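Protection of telomeres protein 1 (Schizosaccharomyces pombe, PDB 5USB) binds the single-stranded telomeric overhang, with consensus GGTTAC, protects this 3' end and regulates telomerase and telomere length. Local coordinates at residues A19-T24 with N79-G84; T32-D37 with S64-L69; V88-R93 with N115-K120. The protein carries 1 engineered substitution. All coordinates share one frame; numbering follows the deposited sequence.

All three contacts lie in one OB-fold, the C-terminal part of the DNA-binding region of Pot1, and all reach the same curled sheet. Contact 2 is nested along the chain inside the loop closed by contact 1, and contact 3 follows in series. Contacts 1 and 2, with centres about 9 Å apart, are joined by the neighbouring strands 14-26 and 31-36. Contact 3 has its centre about 12 Å from that of contact 2 and about 14 Å from that of contact 1; the side chains of L33 and I118 meet between contacts 2 and 3. Contacts 1 and 2 carry residues that touch the nucleic acid, whereas contact 3 adds strand 117-121 alongside strand 86-90, its nearest atom about 8 Å from the nucleic acid.

Contact 1 (A19-T24 with N79-G84); sequences AQVIKT and NYIKEG. With nucleotides of chain B.
G84 N donates to V21 O at 2.8 Å, the shortest of three hydrogen bonds that fasten the loop 79-84 to strand 19-24. The second joins a side chain to the backbone: the amide of Q20 sends NE2 to G84 O at 3.1 Å, almost perfectly straight (175°) and with the oxygen lying in the amide plane. In the third, E83 OE1 accepts T24 N at 3.0 Å, using its anti lone pair. Chi1 of -66° sets E83 CG beside I22 O, and the extended chain beyond it carries OE1 on to T24 N, close to the backbone of K23.

K23 lies alongside E83, both pointing the same way, and its bent end donates from NZ to N7 of DG7 of chain B at 2.8 Å. One water accepts from K23 NZ and lies near T24 O; a second accepts from E83 N and bonds to T24 OG1.

Packing is lighter. V21 CG2 meets I81 CG2 at 3.8 Å, the two side chains crossing at about a right angle, while T24 CG2 rests near I81 O. I22 and K23 both face Y34 in a classic beta bulge of this OB-fold strand, and V87 of strand 86-90 lies against V21 and I81.

K23 NZ and E83 OE1 stay 5.3 Å apart, too far for a salt bridge, but the carboxylate probably still steadies the ammonium electrostatically. E83 would thus act as a second-shell residue beside a lysine that donates to N7 on the Hoogsteen edge of a guanine.

Contact 2 (T32-D37 with S64-L69); sequences TLYVTD and SIRCIL. With nucleotides of chain B.
R66 and Y34 lie side by side on the DNA-facing side of the sheet, their ring and guanidinium planes 83° apart. In the conformer described here, one of two modelled for R66, NE makes a weak hydrogen bond of 3.4 Å to Y34 OH, which sits at the guanidinium edge. Also at that edge is DT4 of chain B, whose O2 accepts from R66 NH1 at 3.1 Å. One guanidinium face lies over the base of DA5 of chain B, C6 being 3.3 Å above the plane and offset toward the rim. A bend at chi3 (-69°) in the otherwise extended arginine chain turns the group into this place. The edge of the Y34 ring meets the same adenine, CE2 approaching N3 at 3.6 Å. With an alanine at Y34 the hydroxyl beside R66 NE and the ring edge at the adenine are gone, and the guanidinium, still bonded to DT4, is likely to be less firmly fixed in rotation.

Beneath these groups, strands 32-36 and 65-69 run antiparallel in the OB-fold sheet, with Y34 and R66 as a non-hydrogen-bonded pair. On either side of it stand the hydrogen-bonded pairs L33-C67 and V35-I65, where C67 N reaches L33 O at 2.7 Å. Next along the DNA-facing side, T32 CG2 packs on R66 CG and T32 OG1 touches I68 CD1. The other side is apolar: V35 CG2 meets I65 CG2 at 3.6 Å and L33 CD1 faces L69 CD1. Strand 102-106 flanks strand 65-69, placing E103 against R66.

Contact 3 (V88-R93 with N115-K120); sequences VMKNVR and NMSIEK
V88 O is gripped by two donors, E119 N at 3.1 Å and a water at 2.9 Å, while I118 CA adds a CA-H...O contact. The same water bonds to S117 OG. S117, whose side chain is on the same side of the sheet as those of V88 and K90, holds OG between its backbone N and carbonyl carbon (chi1 61°), where it meets the water and lies 3.5 Å from K90 CB. V88 N returns a bond to E119 O, and K90 exchanges two more with S117, the straighter running from K90 N to S117 O at 170°.

These are the hydrogen-bonded pairs of an antiparallel arrangement in which strand 117-120 edges strand 88-90 of the OB-fold. M89 and I118 form the non-hydrogen-bonded pair between them and point side by side into the interior, where I118 CD1 sits 4.0 Å from both CG and SD of M89. C104 and L106 of strand 102-106 also pack on M89, and C77 of helix 72-77 on I118.

At N91 the chain turns a corner, and N91 and V92 both face C15 in a G1 beta bulge. N91 ND2 gives a weak hydrogen bond of 3.4 Å to N115 O, while OD1 is taken by R14 and the backbone N by S16. Across from the corner, M116 lays its CG 3.2 Å from N91 O and brings SD near V92 CA, with H73 of helix 72-77 against the same methionine.

Contact 1 (A19-T24 with N79-G84)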
loop_
_atom_site.group_PDB
_atom_site.type_symbol
_atom_site.label_atom_id
_atom_site.label_comp_id
_atom_site.label_asym_id
_atom_site.label_seq_id
_atom_site.Cartn_x
_atom_site.Cartn_y
_atom_site.Cartn_z
ATOM N N ALA A 19 -2.095 4.069 -5.412
ATOM C CA ALA A 19 -3.026 3.332 -4.568
ATOM C C ALA A 19 -3.775 4.289 -3.659
ATOM O O ALA A 19 -3.374 5.440 -3.447
ATOM C CB ALA A 19 -2.292 2.296 -3.739
ATOM N N GLN A 20 -4.880 3.793 -3.120
ATOM C CA GLN A 20 -5.636 4.493 -2.101
ATOM C C GLN A 20 -5.379 3.857 -0.738
ATOM O O GLN A 20 -5.316 2.630 -0.611
ATOM C CB GLN A 20 -7.131 4.470 -2.407
ATOM C CG GLN A 20 -7.878 5.409 -1.481
ATOM C CD GLN A 20 -9.321 5.625 -1.846
ATOM O OE1 GLN A 20 -9.972 4.752 -2.404
ATOM N NE2 GLN A 20 -9.856 6.785 -1.444
ATOM N N VAL A 21 -5.188 4.709 0.266
ATOM C CA VAL A 21 -4.906 4.261 1.622
ATOM C C VAL A 21 -6.217 3.886 2.294
ATOM O O VAL A 21 -7.122 4.722 2.446
ATOM C CB VAL A 21 -4.166 5.334 2.427
ATOM C CG1 VAL A 21 -3.945 4.851 3.849
ATOM C CG2 VAL A 21 -2.875 5.667 1.780
ATOM N N ILE A 22 -6.287 2.648 2.765
ATOM C CA ILE A 22 -7.466 2.151 3.462
ATOM C C ILE A 22 -7.318 2.273 4.963
ATOM O O ILE A 22 -8.270 2.650 5.649
ATOM C CB ILE A 22 -7.748 0.687 3.056
ATOM C CG1 ILE A 22 -7.985 0.526 1.561
ATOM C CG2 ILE A 22 -8.937 0.183 3.860
ATOM C CD1 ILE A 22 -9.131 1.377 1.037
ATOM N N LYS A 23 -6.132 1.972 5.471
ATOM C CA LYS A 23 -5.881 1.914 6.898
ATOM C C LYS A 23 -4.463 2.377 7.185
ATOM O O LYS A 23 -3.538 2.068 6.430
ATOM C CB LYS A 23 -6.070 0.475 7.409
ATOM C CG LYS A 23 -5.821 0.294 8.893
ATOM C CD LYS A 23 -6.077 -1.136 9.260
ATOM C CE LYS A 23 -5.614 -1.431 10.680
ATOM N NZ LYS A 23 -6.487 -0.825 11.668
ATOM N N THR A 24 -4.303 3.101 8.287
ATOM C CA THR A 24 -2.997 3.443 8.816
ATOM C C THR A 24 -2.892 2.969 10.251
ATOM O O THR A 24 -3.895 2.904 10.963
ATOM C CB THR A 24 -2.724 4.958 8.769
ATOM O OG1 THR A 24 -3.640 5.670 9.585
ATOM C CG2 THR A 24 -2.850 5.489 7.361
ATOM N N ASN A 79 2.329 11.239 10.552
ATOM C CA ASN A 79 1.329 12.245 10.889
ATOM C C ASN A 79 0.946 13.050 9.658
ATOM O O ASN A 79 0.598 14.234 9.751
ATOM C CB ASN A 79 1.841 13.153 11.999
ATOM C CG ASN A 79 0.726 13.733 12.823
ATOM O OD1 ASN A 79 -0.441 13.403 12.612
ATOM N ND2 ASN A 79 1.075 14.614 13.761
ATOM N N TYR A 80 1.023 12.412 8.499
ATOM C CA TYR A 80 0.817 13.058 7.216
ATOM C C TYR A 80 -0.110 12.255 6.306
ATOM O O TYR A 80 -1.147 12.779 5.887
ATOM C CB TYR A 80 2.185 13.300 6.567
ATOM C CG TYR A 80 2.138 13.893 5.208
ATOM C CD1 TYR A 80 1.330 14.990 4.912
ATOM C CD2 TYR A 80 2.937 13.395 4.207
ATOM C CE1 TYR A 80 1.295 15.532 3.643
ATOM C CE2 TYR A 80 2.897 13.939 2.936
ATOM C CZ TYR A 80 2.098 15.010 2.676
ATOM O OH TYR A 80 2.091 15.551 1.420
ATOM N N ILE A 81 0.251 11.008 5.973
ATOM C CA ILE A 81 -0.597 10.157 5.143
ATOM C C ILE A 81 -1.765 9.664 5.984
ATOM O O ILE A 81 -1.576 9.103 7.073
ATOM C CB ILE A 81 0.197 8.974 4.570
ATOM C CG1 ILE A 81 1.386 9.426 3.786
ATOM C CG2 ILE A 81 -0.718 8.072 3.704
ATOM C CD1 ILE A 81 1.051 10.268 2.576
ATOM N N LYS A 82 -2.976 9.856 5.477
ATOM C CA LYS A 82 -4.196 9.560 6.224
ATOM C C LYS A 82 -5.040 8.573 5.444
ATOM O O LYS A 82 -4.957 8.471 4.219
ATOM C CB LYS A 82 -5.082 10.793 6.471
ATOM C CG LYS A 82 -4.417 12.019 7.123
ATOM C CD LYS A 82 -3.884 11.724 8.485
ATOM C CE LYS A 82 -3.100 12.915 9.040
ATOM N NZ LYS A 82 -2.383 12.529 10.290
ATOM N N GLU A 83 -5.902 7.877 6.167
ATOM C CA GLU A 83 -6.882 7.018 5.536
ATOM C C GLU A 83 -7.714 7.808 4.524
ATOM O O GLU A 83 -8.191 8.909 4.828
ATOM C CB GLU A 83 -7.773 6.391 6.620
ATOM C CG GLU A 83 -6.949 5.463 7.487
ATOM C CD GLU A 83 -7.679 4.755 8.608
ATOM O OE1 GLU A 83 -7.037 3.895 9.279
ATOM O OE2 GLU A 83 -8.886 5.025 8.809
ATOM N N GLY A 84 -7.888 7.229 3.350
ATOM C CA GLY A 84 -8.611 7.846 2.249
ATOM C C GLY A 84 -7.737 8.626 1.293
ATOM O O GLY A 84 -8.152 8.879 0.140
ATOM P P DG B 7 -10.742 -4.808 17.344
ATOM O OP1 DG B 7 -11.221 -5.677 18.440
ATOM O OP2 DG B 7 -11.671 -3.991 16.609
ATOM O "O5'" DG B 7 -9.631 -3.806 17.888
ATOM C "C5'" DG B 7 -8.789 -4.189 18.958
ATOM C "C4'" DG B 7 -7.705 -3.160 19.153
ATOM O "O4'" DG B 7 -6.736 -3.307 18.097
ATOM C "C3'" DG B 7 -8.170 -1.702 19.110
ATOM O "O3'" DG B 7 -7.624 -1.019 20.222
ATOM C "C2'" DG B 7 -7.429 -1.119 17.925
ATOM C "C1'" DG B 7 -6.247 -2.035 17.784
ATOM N N9 DG B 7 -5.733 -2.061 16.427
ATOM C C8 DG B 7 -6.386 -1.661 15.291
ATOM N N7 DG B 7 -5.647 -1.740 14.221
ATOM C C5 DG B 7 -4.429 -2.210 14.681
ATOM C C6 DG B 7 -3.228 -2.475 13.983
ATOM O O6 DG B 7 -3.006 -2.375 12.780
ATOM N N1 DG B 7 -2.230 -2.937 14.836
ATOM C C2 DG B 7 -2.371 -3.103 16.188
ATOM N N2 DG B 7 -1.296 -3.550 16.841
ATOM N N3 DG B 7 -3.484 -2.849 16.852
ATOM C C4 DG B 7 -4.464 -2.406 16.043
HETATM O O HOH W 1 -6.177 2.025 11.928
HETATM O O HOH W 2 -5.398 8.133 9.054
#

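Contact 2 (T32-D37 with S64-L69)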
loop_
_atom_site.group_PDB
_atom_site.type_symbol
_atom_site.label_atom_id
_atom_site.label_comp_id
_atom_site.label_asym_id
_atom_site.label_seq_id
_atom_site.Cartn_x
_atom_site.Cartn_y
_atom_site.Cartn_z
ATOM N N THR A 32 2.564 1.870 9.542
ATOM C CA THR A 32 2.040 0.869 8.622
ATOM C C THR A 32 0.901 1.463 7.822
ATOM O O THR A 32 0.062 2.175 8.366
ATOM C CB THR A 32 1.558 -0.339 9.382
ATOM O OG1 THR A 32 2.655 -0.901 10.103
ATOM C CG2 THR A 32 0.946 -1.417 8.443
ATOM N N LEU A 33 0.865 1.159 6.531
ATOM C CA LEU A 33 -0.209 1.533 5.632
ATOM C C LEU A 33 -0.793 0.270 5.024
ATOM O O LEU A 33 -0.079 -0.688 4.785
ATOM C CB LEU A 33 0.295 2.418 4.443
ATOM C CG LEU A 33 0.991 3.728 4.707
ATOM C CD1 LEU A 33 1.624 4.224 3.390
ATOM C CD2 LEU A 33 0.008 4.746 5.315
ATOM N N TYR A 34 -2.095 0.267 4.792
ATOM C CA TYR A 34 -2.751 -0.769 4.010
ATOM C C TYR A 34 -3.357 -0.061 2.819
ATOM O O TYR A 34 -4.128 0.892 3.011
ATOM C CB TYR A 34 -3.853 -1.477 4.810
ATOM C CG TYR A 34 -3.328 -2.181 6.047
ATOM C CD1 TYR A 34 -2.997 -1.494 7.188
ATOM C CD2 TYR A 34 -3.124 -3.553 6.028
ATOM C CE1 TYR A 34 -2.501 -2.143 8.287
ATOM C CE2 TYR A 34 -2.599 -4.214 7.134
ATOM C CZ TYR A 34 -2.285 -3.489 8.242
ATOM O OH TYR A 34 -1.776 -4.146 9.348
ATOM N N VAL A 35 -2.944 -0.451 1.613
ATOM C CA VAL A 35 -3.341 0.260 0.407
ATOM C C VAL A 35 -3.910 -0.692 -0.632
ATOM O O VAL A 35 -3.685 -1.898 -0.592
ATOM C CB VAL A 35 -2.177 1.062 -0.176
ATOM C CG1 VAL A 35 -1.553 1.895 0.907
ATOM C CG2 VAL A 35 -1.157 0.164 -0.819
ATOM N N THR A 36 -4.704 -0.128 -1.542
ATOM C CA THR A 36 -5.375 -0.885 -2.586
ATOM C C THR A 36 -5.465 -0.058 -3.857
ATOM O O THR A 36 -5.541 1.174 -3.798
ATOM C CB THR A 36 -6.804 -1.275 -2.155
ATOM O OG1 THR A 36 -7.403 -2.142 -3.126
ATOM C CG2 THR A 36 -7.694 -0.086 -2.047
ATOM N N ASP A 37 -5.501 -0.763 -5.014
ATOM C CA ASP A 37 -5.957 -0.104 -6.235
ATOM C C ASP A 37 -7.178 -0.818 -6.800
ATOM O O ASP A 37 -7.537 -0.614 -7.974
ATOM C CB ASP A 37 -4.832 0.027 -7.268
ATOM C CG ASP A 37 -4.344 -1.279 -7.800
ATOM O OD1 ASP A 37 -4.918 -2.333 -7.457
ATOM O OD2 ASP A 37 -3.398 -1.250 -8.649
ATOM N N SER A 64 -5.774 -5.804 -0.862
ATOM C CA SER A 64 -4.962 -4.758 -0.239
ATOM C C SER A 64 -3.614 -5.327 0.184
ATOM O O SER A 64 -3.482 -6.517 0.490
ATOM C CB SER A 64 -5.677 -4.165 0.986
ATOM O OG SER A 64 -6.941 -3.704 0.592
ATOM N N ILE A 65 -2.602 -4.460 0.231
ATOM C CA ILE A 65 -1.247 -4.842 0.633
ATOM C C ILE A 65 -0.809 -3.977 1.815
ATOM O O ILE A 65 -1.096 -2.780 1.858
ATOM C CB ILE A 65 -0.240 -4.736 -0.531
ATOM C CG1 ILE A 65 1.089 -5.367 -0.099
ATOM C CG2 ILE A 65 -0.041 -3.288 -1.018
ATOM C CD1 ILE A 65 2.062 -5.579 -1.230
ATOM N N ARG A 66 -0.155 -4.605 2.778
ATOM C CA ARG A 66 0.432 -3.916 3.923
ATOM C C ARG A 66 1.782 -3.343 3.532
ATOM O O ARG A 66 2.579 -4.034 2.909
ATOM C CB ARG A 66 0.616 -4.892 5.085
ATOM C CG ARG A 66 1.472 -4.378 6.229
ATOM C CD ARG A 66 1.817 -5.544 7.170
ATOM N NE ARG A 66 0.664 -6.024 7.902
ATOM C CZ ARG A 66 0.552 -7.242 8.416
ATOM N NH1 ARG A 66 1.530 -8.131 8.280
ATOM N NH2 ARG A 66 -0.546 -7.567 9.070
ATOM N N CYS A 67 2.036 -2.089 3.903
ATOM C CA CYS A 67 3.328 -1.446 3.657
ATOM C C CYS A 67 3.878 -1.077 5.020
ATOM O O CYS A 67 3.190 -0.399 5.781
ATOM C CB CYS A 67 3.192 -0.201 2.771
ATOM S SG CYS A 67 2.278 -0.497 1.232
ATOM N N ILE A 68 5.122 -1.497 5.318
ATOM C CA ILE A 68 5.794 -1.132 6.559
ATOM C C ILE A 68 6.870 -0.097 6.271
ATOM O O ILE A 68 7.740 -0.316 5.424
ATOM C CB ILE A 68 6.415 -2.350 7.262
ATOM C CG1 ILE A 68 5.381 -3.461 7.391
ATOM C CG2 ILE A 68 7.006 -1.921 8.629
ATOM C CD1 ILE A 68 4.274 -3.113 8.243
ATOM N N LEU A 69 6.802 1.034 6.994
ATOM C CA LEU A 69 7.692 2.166 6.790
ATOM C C LEU A 69 8.541 2.359 8.037
ATOM O O LEU A 69 8.001 2.467 9.140
ATOM C CB LEU A 69 6.887 3.434 6.511
ATOM C CG LEU A 69 6.346 3.657 5.086
ATOM C CD1 LEU A 69 5.362 2.612 4.631
ATOM C CD2 LEU A 69 5.695 5.049 4.942
ATOM P P DA B 5 -4.429 -11.348 12.477
ATOM O OP1 DA B 5 -4.792 -11.263 13.874
ATOM O OP2 DA B 5 -4.523 -12.578 11.737
ATOM O "O5'" DA B 5 -5.304 -10.278 11.706
ATOM C "C5'" DA B 5 -5.439 -8.969 12.224
ATOM C "C4'" DA B 5 -5.974 -8.077 11.137
ATOM O "O4'" DA B 5 -4.953 -7.897 10.138
ATOM C "C3'" DA B 5 -7.178 -8.649 10.397
ATOM O "O3'" DA B 5 -8.078 -7.607 10.019
ATOM C "C2'" DA B 5 -6.542 -9.343 9.207
ATOM C "C1'" DA B 5 -5.343 -8.466 8.907
ATOM N N9 DA B 5 -4.183 -9.167 8.377
ATOM C C8 DA B 5 -3.615 -10.313 8.864
ATOM N N7 DA B 5 -2.543 -10.685 8.218
ATOM C C5 DA B 5 -2.359 -9.686 7.276
ATOM C C6 DA B 5 -1.389 -9.490 6.288
ATOM N N6 DA B 5 -0.369 -10.319 6.082
ATOM N N1 DA B 5 -1.508 -8.402 5.500
ATOM C C2 DA B 5 -2.535 -7.578 5.703
ATOM N N3 DA B 5 -3.504 -7.650 6.603
ATOM C C4 DA B 5 -3.357 -8.740 7.370
ATOM P P DG B 2 13.168 -7.846 14.835
ATOM O OP1 DG B 2 13.656 -7.727 16.222
ATOM O OP2 DG B 2 13.445 -9.049 14.042
ATOM O "O5'" DG B 2 11.596 -7.622 14.869
ATOM C "C5'" DG B 2 11.038 -6.520 15.578
ATOM C "C4'" DG B 2 9.597 -6.353 15.165
ATOM O "O4'" DG B 2 9.477 -5.608 13.939
ATOM C "C3'" DG B 2 8.879 -7.659 14.871
ATOM O "O3'" DG B 2 8.483 -8.174 16.127
ATOM C "C2'" DG B 2 7.716 -7.180 14.021
ATOM C "C1'" DG B 2 8.323 -6.046 13.219
ATOM N N9 DG B 2 8.758 -6.413 11.880
ATOM C C8 DG B 2 10.051 -6.641 11.501
ATOM N N7 DG B 2 10.173 -6.947 10.242
ATOM C C5 DG B 2 8.873 -6.961 9.769
ATOM C C6 DG B 2 8.378 -7.243 8.474
ATOM O O6 DG B 2 9.012 -7.518 7.457
ATOM N N1 DG B 2 6.991 -7.161 8.428
ATOM C C2 DG B 2 6.191 -6.818 9.488
ATOM N N2 DG B 2 4.883 -6.768 9.244
ATOM N N3 DG B 2 6.643 -6.556 10.704
ATOM C C4 DG B 2 7.985 -6.641 10.770
ATOM P P DT B 4 1.331 -11.537 16.152
ATOM O OP1 DT B 4 0.441 -11.326 17.283
ATOM O OP2 DT B 4 2.036 -12.797 16.024
ATOM O "O5'" DT B 4 0.406 -11.328 14.875
ATOM C "C5'" DT B 4 -0.128 -10.050 14.581
ATOM C "C4'" DT B 4 -0.881 -10.069 13.273
ATOM O "O4'" DT B 4 0.060 -10.196 12.181
ATOM C "C3'" DT B 4 -1.877 -11.216 13.105
ATOM O "O3'" DT B 4 -2.971 -10.764 12.306
ATOM C "C2'" DT B 4 -1.083 -12.221 12.295
ATOM C "C1'" DT B 4 -0.307 -11.295 11.375
ATOM N N1 DT B 4 0.923 -11.861 10.798
ATOM C C2 DT B 4 1.160 -11.682 9.457
ATOM O O2 DT B 4 0.442 -11.021 8.740
ATOM N N3 DT B 4 2.331 -12.228 9.010
ATOM C C4 DT B 4 3.245 -12.954 9.741
ATOM O O4 DT B 4 4.247 -13.395 9.196
ATOM C C5 DT B 4 2.929 -13.117 11.135
ATOM C C7 DT B 4 3.871 -13.888 12.006
ATOM C C6 DT B 4 1.788 -12.586 11.585
#

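Contact 3 (V88-R93 with N115-K120)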
loop_
_atom_site.group_PDB
_atom_site.type_symbol
_atom_site.label_atom_id
_atom_site.label_comp_id
_atom_site.label_asym_id
_atom_site.label_seq_id
_atom_site.Cartn_x
_atom_site.Cartn_y
_atom_site.Cartn_z
ATOM N N VAL A 88 1.370 7.651 -4.270
ATOM C CA VAL A 88 2.208 7.061 -5.312
ATOM C C VAL A 88 3.472 6.572 -4.626
ATOM O O VAL A 88 4.152 7.337 -3.933
ATOM C CB VAL A 88 2.507 8.039 -6.467
ATOM C CG1 VAL A 88 3.151 9.328 -6.011
ATOM C CG2 VAL A 88 3.303 7.281 -7.543
ATOM N N MET A 89 3.742 5.278 -4.762
ATOM C CA MET A 89 4.902 4.625 -4.168
ATOM C C MET A 89 5.832 4.260 -5.314
ATOM O O MET A 89 5.397 3.652 -6.281
ATOM C CB MET A 89 4.440 3.399 -3.362
ATOM C CG MET A 89 3.468 3.904 -2.235
ATOM S SD MET A 89 2.883 2.744 -1.006
ATOM C CE MET A 89 4.450 2.244 -0.399
ATOM N N LYS A 90 7.090 4.672 -5.214
ATOM C CA LYS A 90 8.050 4.529 -6.299
ATOM C C LYS A 90 9.235 3.717 -5.816
ATOM O O LYS A 90 9.784 3.982 -4.745
ATOM C CB LYS A 90 8.498 5.900 -6.809
ATOM C CG LYS A 90 7.443 6.605 -7.593
ATOM C CD LYS A 90 7.870 7.985 -8.041
ATOM C CE LYS A 90 6.733 8.730 -8.663
ATOM N NZ LYS A 90 7.010 10.201 -8.748
ATOM N N ASN A 91 9.546 2.656 -6.563
ATOM C CA ASN A 91 10.740 1.852 -6.362
ATOM C C ASN A 91 10.776 1.202 -4.988
ATOM O O ASN A 91 11.837 1.007 -4.399
ATOM C CB ASN A 91 11.997 2.691 -6.617
ATOM C CG ASN A 91 11.987 3.283 -7.995
ATOM O OD1 ASN A 91 11.737 2.576 -8.961
ATOM N ND2 ASN A 91 12.164 4.598 -8.096
ATOM N N VAL A 92 9.624 0.803 -4.504
ATOM C CA VAL A 92 9.532 0.114 -3.235
ATOM C C VAL A 92 9.713 -1.374 -3.456
ATOM O O VAL A 92 9.549 -1.903 -4.556
ATOM C CB VAL A 92 8.202 0.440 -2.532
ATOM C CG1 VAL A 92 8.141 1.914 -2.200
ATOM C CG2 VAL A 92 7.018 0.034 -3.388
ATOM N N ARG A 93 10.161 -2.016 -2.402
ATOM C CA ARG A 93 10.542 -3.405 -2.386
ATOM C C ARG A 93 9.409 -4.261 -1.847
ATOM O O ARG A 93 8.681 -3.846 -0.937
ATOM C CB ARG A 93 11.770 -3.525 -1.495
ATOM C CG ARG A 93 12.408 -4.810 -1.496
ATOM C CD ARG A 93 13.157 -5.049 -2.763
ATOM N NE ARG A 93 13.430 -6.457 -2.755
ATOM C CZ ARG A 93 13.919 -7.171 -3.750
ATOM N NH1 ARG A 93 14.233 -6.631 -4.939
ATOM N NH2 ARG A 93 14.063 -8.463 -3.513
ATOM N N ASN A 115 16.588 4.665 -3.935
ATOM C CA ASN A 115 15.685 5.658 -4.550
ATOM C C ASN A 115 14.148 5.512 -4.343
ATOM O O ASN A 115 13.381 5.812 -5.183
ATOM C CB ASN A 115 15.966 5.817 -6.011
ATOM C CG ASN A 115 15.281 7.018 -6.599
ATOM O OD1 ASN A 115 15.025 7.959 -5.923
ATOM N ND2 ASN A 115 14.900 6.929 -7.833
ATOM N N MET A 116 13.751 5.077 -3.182
ATOM C CA MET A 116 12.351 4.931 -2.945
ATOM C C MET A 116 11.687 6.216 -2.523
ATOM O O MET A 116 12.305 7.088 -2.000
ATOM C CB MET A 116 12.101 3.957 -1.866
ATOM C CG MET A 116 12.971 2.787 -1.943
ATOM S SD MET A 116 12.339 1.810 -0.661
ATOM C CE MET A 116 12.934 2.695 0.752
ATOM N N SER A 117 10.388 6.284 -2.772
ATOM C CA SER A 117 9.640 7.392 -2.301
ATOM C C SER A 117 8.170 7.050 -2.158
ATOM O O SER A 117 7.704 6.132 -2.718
ATOM C CB SER A 117 9.746 8.597 -3.207
ATOM O OG SER A 117 9.274 8.345 -4.464
ATOM N N ILE A 118 7.495 7.808 -1.337
ATOM C CA ILE A 118 6.077 7.735 -1.208
ATOM C C ILE A 118 5.617 9.164 -1.041
ATOM O O ILE A 118 6.175 9.885 -0.280
ATOM C CB ILE A 118 5.582 6.895 -0.041
ATOM C CG1 ILE A 118 4.097 7.149 0.162
ATOM C CG2 ILE A 118 6.334 7.208 1.206
ATOM C CD1 ILE A 118 3.466 6.154 1.097
ATOM N N GLU A 119 4.642 9.550 -1.822
ATOM C CA GLU A 119 4.107 10.861 -1.729
ATOM C C GLU A 119 2.580 10.827 -1.902
ATOM O O GLU A 119 2.035 9.941 -2.475
ATOM C CB GLU A 119 4.724 11.816 -2.749
ATOM C CG GLU A 119 6.221 12.095 -2.584
ATOM C CD GLU A 119 6.594 13.026 -1.412
ATOM O OE1 GLU A 119 5.734 13.335 -0.635
ATOM O OE2 GLU A 119 7.768 13.446 -1.289
ATOM N N LYS A 120 1.936 11.830 -1.363
ATOM C CA LYS A 120 0.521 11.953 -1.496
ATOM C C LYS A 120 0.196 12.455 -2.914
ATOM O O LYS A 120 0.906 13.256 -3.435
ATOM C CB LYS A 120 0.045 12.938 -0.412
ATOM C CG LYS A 120 -1.431 12.967 -0.086
ATOM C CD LYS A 120 -1.743 13.899 1.080
ATOM C CE LYS A 120 -1.405 13.335 2.450
ATOM N NZ LYS A 120 -2.207 13.954 3.549
HETATM O O HOH W 3 6.622 8.692 -4.736
#